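Local coordinates for RimK-related lysine biosynthesis protein (Thermococcus kodakarensis, PDB 5K2M) that binds ADP and magnesium as a RimK-family (LysX subfamily) ATP-grasp protein and probably acts as an ATP-dependent ligase in amino-acid biosynthesis, at residues G107-P112 and S140-L145; G116-S121 and L132-D137; V120-F125 and Y160-V165. All coordinates share one frame; numbering follows the deposited sequence.

Contact 1. Residues G107-P112 and S140-L145; sequences GALRVP and SLEAVL
L109 reaches from the turn after helix 105-108 into the groove between L141 and L145, two residues one helical turn apart on helix 138-150. Its CD1 is the bump: it lies 3.6 Å from CD1 of L145 and 3.8 Å from CD1 of L141, so one methyl is shared between both leucines, each of which it meets at a slant. The type I turn from A108 to V111, closed by the bond from V111 N to A108 O, presents L109 at its second position, where a branched apolar side chain can lean toward the helix.

A108 offers a second, shallower hollow to L145. Its CB stands 3.5 Å from CD2 and 3.7 Å from CD1 of L145, and the small methyl leaves room for both branches of that leucine; CG of L145, anti to its own carbonyl carbon (chi1 -63°), carries the fork up to it. L141 answers in the opposite sense. Its CD1 fits among the carbonyl oxygen of A108, CA of L109 and the ring of P112, whose CG lies 3.9 Å from CD1 of L141, the two side chains reaching toward each other.

E142 lays only the aliphatic part of its chain near L109; its carboxylate turns to R138 and to H191 of the second subunit, which suits a residue at the margin of the patch. No hydrogen bond crosses the interface. The short helices and turn of 107-112 thus pack against helix 138-150, while A108, V111 and L141 also rest on F161 in the antiparallel sheet of the ATP-grasp fold.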
loop_
_atom_site.group_PDB
_atom_site.type_symbol
_atom_site.label_atom_id
_atom_site.label_comp_id
_atom_site.label_asym_id
_atom_site.label_seq_id
_atom_site.Cartn_x
_atom_site.Cartn_y
_atom_site.Cartn_z
ATOM N N GLY A 107 19.328 37.495 25.034
ATOM C CA GLY A 107 18.413 37.648 26.164
ATOM C C GLY A 107 19.118 37.556 27.509
ATOM O O GLY A 107 18.784 38.297 28.435
ATOM N N ALA A 108 20.081 36.639 27.618
ATOM C CA ALA A 108 20.807 36.402 28.864
ATOM C C ALA A 108 21.611 37.607 29.319
ATOM O O ALA A 108 21.754 37.847 30.518
ATOM C CB ALA A 108 21.714 35.201 28.713
ATOM N N LEU A 109 22.129 38.364 28.358
ATOM C CA LEU A 109 22.816 39.632 28.629
ATOM C C LEU A 109 21.993 40.611 29.463
ATOM O O LEU A 109 22.543 41.460 30.152
ATOM C CB LEU A 109 23.187 40.310 27.302
ATOM C CG LEU A 109 24.593 40.147 26.713
ATOM C CD1 LEU A 109 25.536 39.281 27.529
ATOM C CD2 LEU A 109 24.532 39.681 25.266
ATOM N N ARG A 110 20.676 40.499 29.379
ATOM C CA ARG A 110 19.768 41.358 30.130
ATOM C C ARG A 110 19.434 40.863 31.531
ATOM O O ARG A 110 18.786 41.573 32.286
ATOM C CB ARG A 110 18.480 41.535 29.332
ATOM C CG ARG A 110 18.749 42.139 27.972
ATOM C CD ARG A 110 17.634 43.065 27.571
ATOM N NE ARG A 110 16.391 42.333 27.335
ATOM C CZ ARG A 110 16.098 41.683 26.213
ATOM N NH1 ARG A 110 16.959 41.633 25.195
ATOM N NH2 ARG A 110 14.935 41.061 26.119
ATOM N N VAL A 111 19.878 39.662 31.882
ATOM C CA VAL A 111 19.560 39.076 33.183
ATOM C C VAL A 111 20.079 39.929 34.371
ATOM O O VAL A 111 19.375 40.077 35.352
ATOM C CB VAL A 111 20.042 37.616 33.245
ATOM C CG1 VAL A 111 20.045 37.092 34.662
ATOM C CG2 VAL A 111 19.151 36.759 32.366
ATOM N N PRO A 112 21.291 40.515 34.268
ATOM C CA PRO A 112 21.790 41.392 35.350
ATOM C C PRO A 112 20.949 42.649 35.608
ATOM O O PRO A 112 20.998 43.197 36.706
ATOM C CB PRO A 112 23.185 41.775 34.874
ATOM C CG PRO A 112 23.582 40.655 33.981
ATOM C CD PRO A 112 22.330 40.277 33.253
ATOM N N SER A 140 32.560 38.409 32.552
ATOM C CA SER A 140 32.343 37.032 32.964
ATOM C C SER A 140 31.057 36.462 32.388
ATOM O O SER A 140 31.019 35.296 31.998
ATOM C CB SER A 140 32.317 36.922 34.488
ATOM O OG SER A 140 33.440 37.578 35.060
ATOM N N LEU A 141 30.005 37.278 32.341
ATOM C CA LEU A 141 28.739 36.843 31.755
ATOM C C LEU A 141 28.963 36.470 30.301
ATOM O O LEU A 141 28.512 35.435 29.855
ATOM C CB LEU A 141 27.689 37.950 31.817
ATOM C CG LEU A 141 26.225 37.611 32.120
ATOM C CD1 LEU A 141 25.312 38.498 31.282
ATOM C CD2 LEU A 141 25.840 36.147 31.986
ATOM N N GLU A 142 29.654 37.346 29.573
ATOM C CA GLU A 142 29.984 37.113 28.175
ATOM C C GLU A 142 30.781 35.828 27.970
ATOM O O GLU A 142 30.468 35.035 27.086
ATOM C CB GLU A 142 30.759 38.309 27.609
ATOM C CG GLU A 142 29.832 39.460 27.287
ATOM C CD GLU A 142 30.525 40.680 26.719
ATOM O OE1 GLU A 142 29.900 41.753 26.800
ATOM O OE2 GLU A 142 31.647 40.576 26.180
ATOM N N ALA A 143 31.794 35.615 28.799
ATOM C CA ALA A 143 32.614 34.407 28.705
ATOM C C ALA A 143 31.756 33.152 28.882
ATOM O O ALA A 143 31.817 32.246 28.062
ATOM C CB ALA A 143 33.724 34.446 29.739
ATOM N N VAL A 144 30.927 33.121 29.924
ATOM C CA VAL A 144 30.041 31.985 30.167
ATOM C C VAL A 144 29.108 31.745 28.979
ATOM O O VAL A 144 28.981 30.618 28.499
ATOM C CB VAL A 144 29.223 32.170 31.463
ATOM C CG1 VAL A 144 28.128 31.107 31.594
ATOM C CG2 VAL A 144 30.151 32.111 32.663
ATOM N N LEU A 145 28.461 32.801 28.499
ATOM C CA LEU A 145 27.527 32.662 27.380
ATOM C C LEU A 145 28.227 32.257 26.073
ATOM O O LEU A 145 27.666 31.487 25.284
ATOM C CB LEU A 145 26.733 33.947 27.175
ATOM C CG LEU A 145 25.827 34.354 28.341
ATOM C CD1 LEU A 145 25.272 35.738 28.070
ATOM C CD2 LEU A 145 24.703 33.347 28.536
#

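Contact 2. Residues G116-S121 and L132-D137; sequences GYPLVS and LAKVND. With ADP (adenosine-5'-diphosphate), chain O.
L119 and V135 form a hydrogen-bonded pair in an antiparallel beta hairpin, strands 119-122 and 133-135, at one edge of the chain's four-stranded ATP-grasp sheet. Four backbone bonds join the strands: L119 and V135 exchange N-H and C=O in both directions, and so do S121 and A133. The bond from V135 N to L119 O is nearly straight, 174° at the hydrogen and 2.8 Å long. Between these pairs V120 faces K134 without hydrogen bonds.

Apolar contacts differ on the two faces. L119 and V135 run side by side, CD1 of the leucine 3.7 Å from CB of the valine, on the face covered by helix 138-150. On the other, CG1 of V120 meets CD1 of L132 obliquely, and their methyls give apolar surface to ADP: V120 CG2 lies 3.6 Å from N6, L132 CD1 3.6 Å from C8.

At the far end polar and aromatic groups take over. K134 NZ donates to N136 OD1, which CB of the cis-proline P118 approaches to 3.1 Å, while N136 ND2 bonds D137 of the second subunit. V135 O sits in plane at the Y117 ring edge; over one face, offset toward the rim, D137 CA makes a CH-pi contact 3.8 Å from the centroid.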
loop_
_atom_site.group_PDB
_atom_site.type_symbol
_atom_site.label_atom_id
_atom_site.label_comp_id
_atom_site.label_asym_id
_atom_site.label_seq_id
_atom_site.Cartn_x
_atom_site.Cartn_y
_atom_site.Cartn_z
ATOM N N GLY A 116 21.178 41.914 39.159
ATOM C CA GLY A 116 22.433 42.529 39.572
ATOM C C GLY A 116 23.554 41.504 39.628
ATOM O O GLY A 116 23.372 40.336 39.272
ATOM N N TYR A 117 24.716 41.945 40.078
ATOM C CA TYR A 117 25.886 41.094 40.162
ATOM C C TYR A 117 26.261 41.043 41.613
ATOM O O TYR A 117 26.058 42.006 42.315
ATOM C CB TYR A 117 27.062 41.694 39.394
ATOM C CG TYR A 117 26.933 41.710 37.883
ATOM C CD1 TYR A 117 27.103 40.543 37.130
ATOM C CD2 TYR A 117 26.685 42.907 37.200
ATOM C CE1 TYR A 117 27.010 40.566 35.738
ATOM C CE2 TYR A 117 26.585 42.939 35.822
ATOM C CZ TYR A 117 26.755 41.778 35.089
ATOM O OH TYR A 117 26.655 41.841 33.720
ATOM N N PRO A 118 26.841 39.934 42.072
ATOM C CA PRO A 118 27.177 38.771 41.269
ATOM C C PRO A 118 25.982 37.855 41.123
ATOM O O PRO A 118 25.083 37.869 41.954
ATOM C CB PRO A 118 28.281 38.100 42.081
ATOM C CG PRO A 118 27.995 38.477 43.486
ATOM C CD PRO A 118 27.213 39.753 43.485
ATOM N N LEU A 119 25.974 37.063 40.070
ATOM C CA LEU A 119 24.900 36.119 39.864
ATOM C C LEU A 119 25.480 34.736 39.618
ATOM O O LEU A 119 26.686 34.577 39.416
ATOM C CB LEU A 119 23.966 36.576 38.735
ATOM C CG LEU A 119 24.574 36.941 37.382
ATOM C CD1 LEU A 119 24.827 35.683 36.573
ATOM C CD2 LEU A 119 23.640 37.851 36.610
ATOM N N VAL A 120 24.602 33.741 39.667
ATOM C CA VAL A 120 24.978 32.362 39.494
ATOM C C VAL A 120 24.340 31.812 38.229
ATOM O O VAL A 120 23.130 31.927 38.021
ATOM C CB VAL A 120 24.572 31.525 40.721
ATOM C CG1 VAL A 120 24.773 30.047 40.453
ATOM C CG2 VAL A 120 25.381 31.974 41.942
ATOM N N SER A 121 25.191 31.234 37.390
ATOM C CA SER A 121 24.793 30.565 36.173
ATOM C C SER A 121 24.869 29.055 36.417
ATOM O O SER A 121 25.835 28.568 37.007
ATOM C CB SER A 121 25.763 30.935 35.049
ATOM O OG SER A 121 25.496 30.177 33.891
ATOM N N LEU A 132 28.493 24.993 37.414
ATOM C CA LEU A 132 28.097 26.155 38.206
ATOM C C LEU A 132 29.124 27.257 37.974
ATOM O O LEU A 132 30.321 26.989 37.979
ATOM C CB LEU A 132 28.047 25.804 39.696
ATOM C CG LEU A 132 26.746 25.252 40.300
ATOM C CD1 LEU A 132 25.816 26.378 40.706
ATOM C CD2 LEU A 132 26.022 24.300 39.353
ATOM N N ALA A 133 28.660 28.482 37.740
ATOM C CA ALA A 133 29.548 29.630 37.596
ATOM C C ALA A 133 29.054 30.815 38.412
ATOM O O ALA A 133 27.876 31.170 38.356
ATOM C CB ALA A 133 29.673 30.031 36.141
ATOM N N LYS A 134 29.975 31.428 39.155
ATOM C CA LYS A 134 29.740 32.702 39.820
ATOM C C LYS A 134 30.243 33.818 38.911
ATOM O O LYS A 134 31.439 33.899 38.604
ATOM C CB LYS A 134 30.470 32.733 41.158
ATOM C CG LYS A 134 30.217 33.965 42.004
ATOM C CD LYS A 134 30.884 33.806 43.356
ATOM C CE LYS A 134 30.515 34.920 44.321
ATOM N NZ LYS A 134 31.234 36.168 44.000
ATOM N N VAL A 135 29.316 34.677 38.498
ATOM C CA VAL A 135 29.566 35.721 37.522
ATOM C C VAL A 135 29.473 37.083 38.189
ATOM O O VAL A 135 28.393 37.500 38.599
ATOM C CB VAL A 135 28.521 35.626 36.408
ATOM C CG1 VAL A 135 28.710 36.727 35.370
ATOM C CG2 VAL A 135 28.591 34.259 35.763
ATOM N N ASN A 136 30.605 37.781 38.260
ATOM C CA ASN A 136 30.718 39.032 39.000
ATOM C C ASN A 136 30.582 40.281 38.142
ATOM O O ASN A 136 30.362 41.375 38.672
ATOM C CB ASN A 136 32.054 39.083 39.737
ATOM C CG ASN A 136 32.216 37.955 40.726
ATOM O OD1 ASN A 136 31.248 37.485 41.318
ATOM N ND2 ASN A 136 33.443 37.504 40.904
ATOM N N ASP A 137 30.718 40.132 36.824
ATOM C CA ASP A 137 30.602 41.267 35.930
ATOM C C ASP A 137 30.243 40.863 34.512
ATOM O O ASP A 137 30.093 39.683 34.213
ATOM C CB ASP A 137 31.893 42.113 35.959
ATOM C CG ASP A 137 33.131 41.327 35.555
ATOM O OD1 ASP A 137 33.037 40.435 34.682
ATOM O OD2 ASP A 137 34.213 41.630 36.108
HETATM P PB ADP O . 23.492 20.884 41.539
HETATM O O1B ADP O . 23.812 20.514 42.961
HETATM O O2B ADP O . 24.674 20.822 40.601
HETATM O O3B ADP O . 22.289 20.195 40.944
HETATM P PA ADP O . 22.830 23.386 42.837
HETATM O O1A ADP O . 22.359 22.562 44.019
HETATM O O2A ADP O . 21.916 24.488 42.409
HETATM O O3A ADP O . 23.155 22.467 41.560
HETATM O "O5'" ADP O . 24.261 24.027 43.168
HETATM C "C5'" ADP O . 25.283 23.276 43.785
HETATM C "C4'" ADP O . 25.808 24.022 45.000
HETATM O "O4'" ADP O . 26.337 25.289 44.591
HETATM C "C3'" ADP O . 24.773 24.315 46.074
HETATM O "O3'" ADP O . 24.671 23.242 47.024
HETATM C "C2'" ADP O . 25.329 25.584 46.691
HETATM O "O2'" ADP O . 26.348 25.310 47.650
HETATM C "C1'" ADP O . 25.991 26.294 45.535
HETATM N N9 ADP O . 25.052 27.240 44.915
HETATM C C8 ADP O . 24.213 26.982 43.890
HETATM N N7 ADP O . 23.473 28.058 43.571
HETATM C C5 ADP O . 23.837 29.032 44.426
HETATM C C6 ADP O . 23.469 30.431 44.635
HETATM N N6 ADP O . 22.530 31.015 43.860
HETATM N N1 ADP O . 24.098 31.096 45.625
HETATM C C2 ADP O . 25.030 30.528 46.403
HETATM N N3 ADP O . 25.421 29.260 46.273
HETATM C C4 ADP O . 24.872 28.485 45.314
#

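Contact 3. Residues V120-F125 and Y160-V165; sequences VSKPVF and YFQEFV. With ADP (adenosine-5'-diphosphate), chain O.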
loop_
_atom_site.group_PDB
_atom_site.type_symbol
_atom_site.label_atom_id
_atom_site.label_comp_id
_atom_site.label_asym_id
_atom_site.label_seq_id
_atom_site.Cartn_x
_atom_site.Cartn_y
_atom_site.Cartn_z
ATOM N N VAL A 120 24.602 33.741 39.667
ATOM C CA VAL A 120 24.978 32.362 39.494
ATOM C C VAL A 120 24.340 31.812 38.229
ATOM O O VAL A 120 23.130 31.927 38.021
ATOM C CB VAL A 120 24.572 31.525 40.721
ATOM C CG1 VAL A 120 24.773 30.047 40.453
ATOM C CG2 VAL A 120 25.381 31.974 41.942
ATOM N N SER A 121 25.191 31.234 37.390
ATOM C CA SER A 121 24.793 30.565 36.173
ATOM C C SER A 121 24.869 29.055 36.417
ATOM O O SER A 121 25.835 28.568 37.007
ATOM C CB SER A 121 25.763 30.935 35.049
ATOM O OG SER A 121 25.496 30.177 33.891
ATOM N N LYS A 122 23.874 28.316 35.956
ATOM C CA LYS A 122 23.912 26.869 36.100
ATOM C C LYS A 122 23.060 26.214 35.033
ATOM O O LYS A 122 22.064 26.798 34.604
ATOM C CB LYS A 122 23.445 26.451 37.497
ATOM C CG LYS A 122 22.014 26.804 37.798
ATOM C CD LYS A 122 21.599 26.334 39.178
ATOM C CE LYS A 122 22.067 27.247 40.291
ATOM N NZ LYS A 122 21.359 26.957 41.581
ATOM N N PRO A 123 23.470 25.016 34.577
ATOM C CA PRO A 123 22.721 24.310 33.556
ATOM C C PRO A 123 21.471 23.688 34.160
ATOM O O PRO A 123 21.425 23.360 35.356
ATOM C CB PRO A 123 23.696 23.233 33.076
ATOM C CG PRO A 123 24.531 22.942 34.279
ATOM C CD PRO A 123 24.606 24.217 35.073
ATOM N N VAL A 124 20.472 23.531 33.318
ATOM C CA VAL A 124 19.150 23.162 33.770
ATOM C C VAL A 124 19.064 21.682 34.211
ATOM O O VAL A 124 18.265 21.324 35.076
ATOM C CB VAL A 124 18.143 23.567 32.664
ATOM C CG1 VAL A 124 18.059 22.518 31.552
ATOM C CG2 VAL A 124 16.803 23.875 33.262
ATOM N N PHE A 125 19.938 20.830 33.678
ATOM C CA PHE A 125 19.831 19.389 33.905
ATOM C C PHE A 125 20.971 18.811 34.734
ATOM O O PHE A 125 21.029 17.596 34.945
ATOM C CB PHE A 125 19.759 18.653 32.565
ATOM C CG PHE A 125 20.994 18.789 31.745
ATOM C CD1 PHE A 125 21.143 19.858 30.870
ATOM C CD2 PHE A 125 22.019 17.872 31.859
ATOM C CE1 PHE A 125 22.288 20.003 30.127
ATOM C CE2 PHE A 125 23.167 18.000 31.103
ATOM C CZ PHE A 125 23.305 19.066 30.235
ATOM N N TYR A 160 19.575 29.767 32.678
ATOM C CA TYR A 160 18.966 29.850 33.996
ATOM C C TYR A 160 19.968 30.428 34.970
ATOM O O TYR A 160 21.128 29.969 35.046
ATOM C CB TYR A 160 18.542 28.447 34.449
ATOM C CG TYR A 160 18.013 28.356 35.860
ATOM C CD1 TYR A 160 16.676 28.565 36.141
ATOM C CD2 TYR A 160 18.865 28.053 36.918
ATOM C CE1 TYR A 160 16.191 28.467 37.437
ATOM C CE2 TYR A 160 18.400 27.960 38.215
ATOM C CZ TYR A 160 17.062 28.148 38.471
ATOM O OH TYR A 160 16.612 28.044 39.765
ATOM N N PHE A 161 19.516 31.431 35.722
ATOM C CA PHE A 161 20.381 32.206 36.608
ATOM C C PHE A 161 19.691 32.454 37.947
ATOM O O PHE A 161 18.485 32.552 38.004
ATOM C CB PHE A 161 20.662 33.587 36.008
ATOM C CG PHE A 161 21.424 33.571 34.723
ATOM C CD1 PHE A 161 22.809 33.541 34.721
ATOM C CD2 PHE A 161 20.763 33.645 33.508
ATOM C CE1 PHE A 161 23.521 33.572 33.533
ATOM C CE2 PHE A 161 21.474 33.664 32.317
ATOM C CZ PHE A 161 22.853 33.629 32.332
ATOM N N GLN A 162 20.478 32.566 39.008
ATOM C CA GLN A 162 19.995 33.025 40.305
ATOM C C GLN A 162 20.856 34.172 40.797
ATOM O O GLN A 162 21.989 34.326 40.365
ATOM C CB GLN A 162 20.086 31.909 41.342
ATOM C CG GLN A 162 19.118 30.760 41.146
ATOM C CD GLN A 162 19.351 29.656 42.166
ATOM O OE1 GLN A 162 20.484 29.313 42.453
ATOM N NE2 GLN A 162 18.281 29.100 42.708
ATOM N N GLU A 163 20.308 34.982 41.691
ATOM C CA GLU A 163 21.125 35.867 42.519
ATOM C C GLU A 163 22.152 35.034 43.277
ATOM O O GLU A 163 21.848 33.919 43.701
ATOM C CB GLU A 163 20.255 36.628 43.530
ATOM C CG GLU A 163 19.602 35.744 44.584
ATOM C CD GLU A 163 18.707 36.506 45.547
ATOM O OE1 GLU A 163 18.919 37.712 45.749
ATOM O OE2 GLU A 163 17.771 35.899 46.099
ATOM N N PHE A 164 23.356 35.564 43.468
ATOM C CA PHE A 164 24.324 34.891 44.335
ATOM C C PHE A 164 23.887 35.079 45.782
ATOM O O PHE A 164 23.762 36.205 46.265
ATOM C CB PHE A 164 25.734 35.428 44.138
ATOM C CG PHE A 164 26.753 34.828 45.077
ATOM C CD1 PHE A 164 27.235 33.539 44.876
ATOM C CD2 PHE A 164 27.246 35.557 46.149
ATOM C CE1 PHE A 164 28.176 32.988 45.732
ATOM C CE2 PHE A 164 28.196 35.010 47.001
ATOM C CZ PHE A 164 28.652 33.722 46.801
ATOM N N VAL A 165 23.632 33.970 46.463
ATOM C CA VAL A 165 23.236 34.015 47.858
ATOM C C VAL A 165 24.472 33.865 48.743
ATOM O O VAL A 165 25.265 32.941 48.557
ATOM C CB VAL A 165 22.200 32.927 48.174
ATOM C CG1 VAL A 165 21.829 32.962 49.646
ATOM C CG2 VAL A 165 20.970 33.102 47.293
HETATM P PB ADP O . 23.492 20.884 41.539
HETATM O O1B ADP O . 23.812 20.514 42.961
HETATM O O2B ADP O . 24.674 20.822 40.601
HETATM O O3B ADP O . 22.289 20.195 40.944
HETATM P PA ADP O . 22.830 23.386 42.837
HETATM O O1A ADP O . 22.359 22.562 44.019
HETATM O O2A ADP O . 21.916 24.488 42.409
HETATM O O3A ADP O . 23.155 22.467 41.560
HETATM O "O5'" ADP O . 24.261 24.027 43.168
HETATM C "C5'" ADP O . 25.283 23.276 43.785
HETATM C "C4'" ADP O . 25.808 24.022 45.000
HETATM O "O4'" ADP O . 26.337 25.289 44.591
HETATM C "C3'" ADP O . 24.773 24.315 46.074
HETATM O "O3'" ADP O . 24.671 23.242 47.024
HETATM C "C2'" ADP O . 25.329 25.584 46.691
HETATM O "O2'" ADP O . 26.348 25.310 47.650
HETATM C "C1'" ADP O . 25.991 26.294 45.535
HETATM N N9 ADP O . 25.052 27.240 44.915
HETATM C C8 ADP O . 24.213 26.982 43.890
HETATM N N7 ADP O . 23.473 28.058 43.571
HETATM C C5 ADP O . 23.837 29.032 44.426
HETATM C C6 ADP O . 23.469 30.431 44.635
HETATM N N6 ADP O . 22.530 31.015 43.860
HETATM N N1 ADP O . 24.098 31.096 45.625
HETATM C C2 ADP O . 25.030 30.528 46.403
HETATM N N3 ADP O . 25.421 29.260 46.273
HETATM C C4 ADP O . 24.872 28.485 45.314
HETATM O O HOH W 1 23.087 30.150 32.995
HETATM O O HOH W 2 18.172 26.274 41.243
HETATM O O HOH W 3 21.673 28.022 32.295
#
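K122 and Y160 lie side by side, with CG of the lysine 3.5 Å from CD2 of the tyrosine, at the ring edge and in plane. A chi3 of 80° bends the lysine chain, bringing NZ across to donate to Q162 OE1 at 2.7 Å from above the amide plane. NZ also bonds ADP O2A and N7, so one ammonium group ties phosphate, base and protein together; a long flexible cation suits this place. An alanine here would remove that amine and is likely to leave O2A and N7 without this donor and Q162 OE1 with one bond fewer.

Q162 OE1 also accepts from N6 of the adenine, while NE2 is held by N240. E163 O accepts from N6, and V165 N donates to N1. CG2 of V120 meets the F164 ring at its edge. The backbones pair antiparallel, V120 N to Q162 O at 2.8 Å and Q162 N to V120 O at 2.9 Å.

F161 turns to the opposite side of the sheet, its CE1 3.8 Å from CB of S121. There L141 of helix 138-150 packs on it; helix 83-90 packs on K122 and Y160, strand 236-243 on K122 through N240. Strand 119-122 lies between strands 159-163 and 133-135.

Contacts 2 and 3 share V120 and S121, since strand 119-122 pairs with 133-135 on one edge and with 159-163 on the other; contact 1 packs against the sheet they build. Contact 3 is the most buried, while contacts 1 and 2 are partly buried and both touch the second subunit. Their chemistry follows their place: leucines carry most of contact 1, with A108 and P112 filling in, backbone bonds dominate contact 2, and contact 3 adds charged and amide groups directed at ADP. The sheet's two faces divide the work. F161, S121 and V135 turn to the helices of contact 1, whereas V120, K122 and Q162 face the nucleotide. F164 of contact 3 also makes a cation-pi contact with K134 of contact 2.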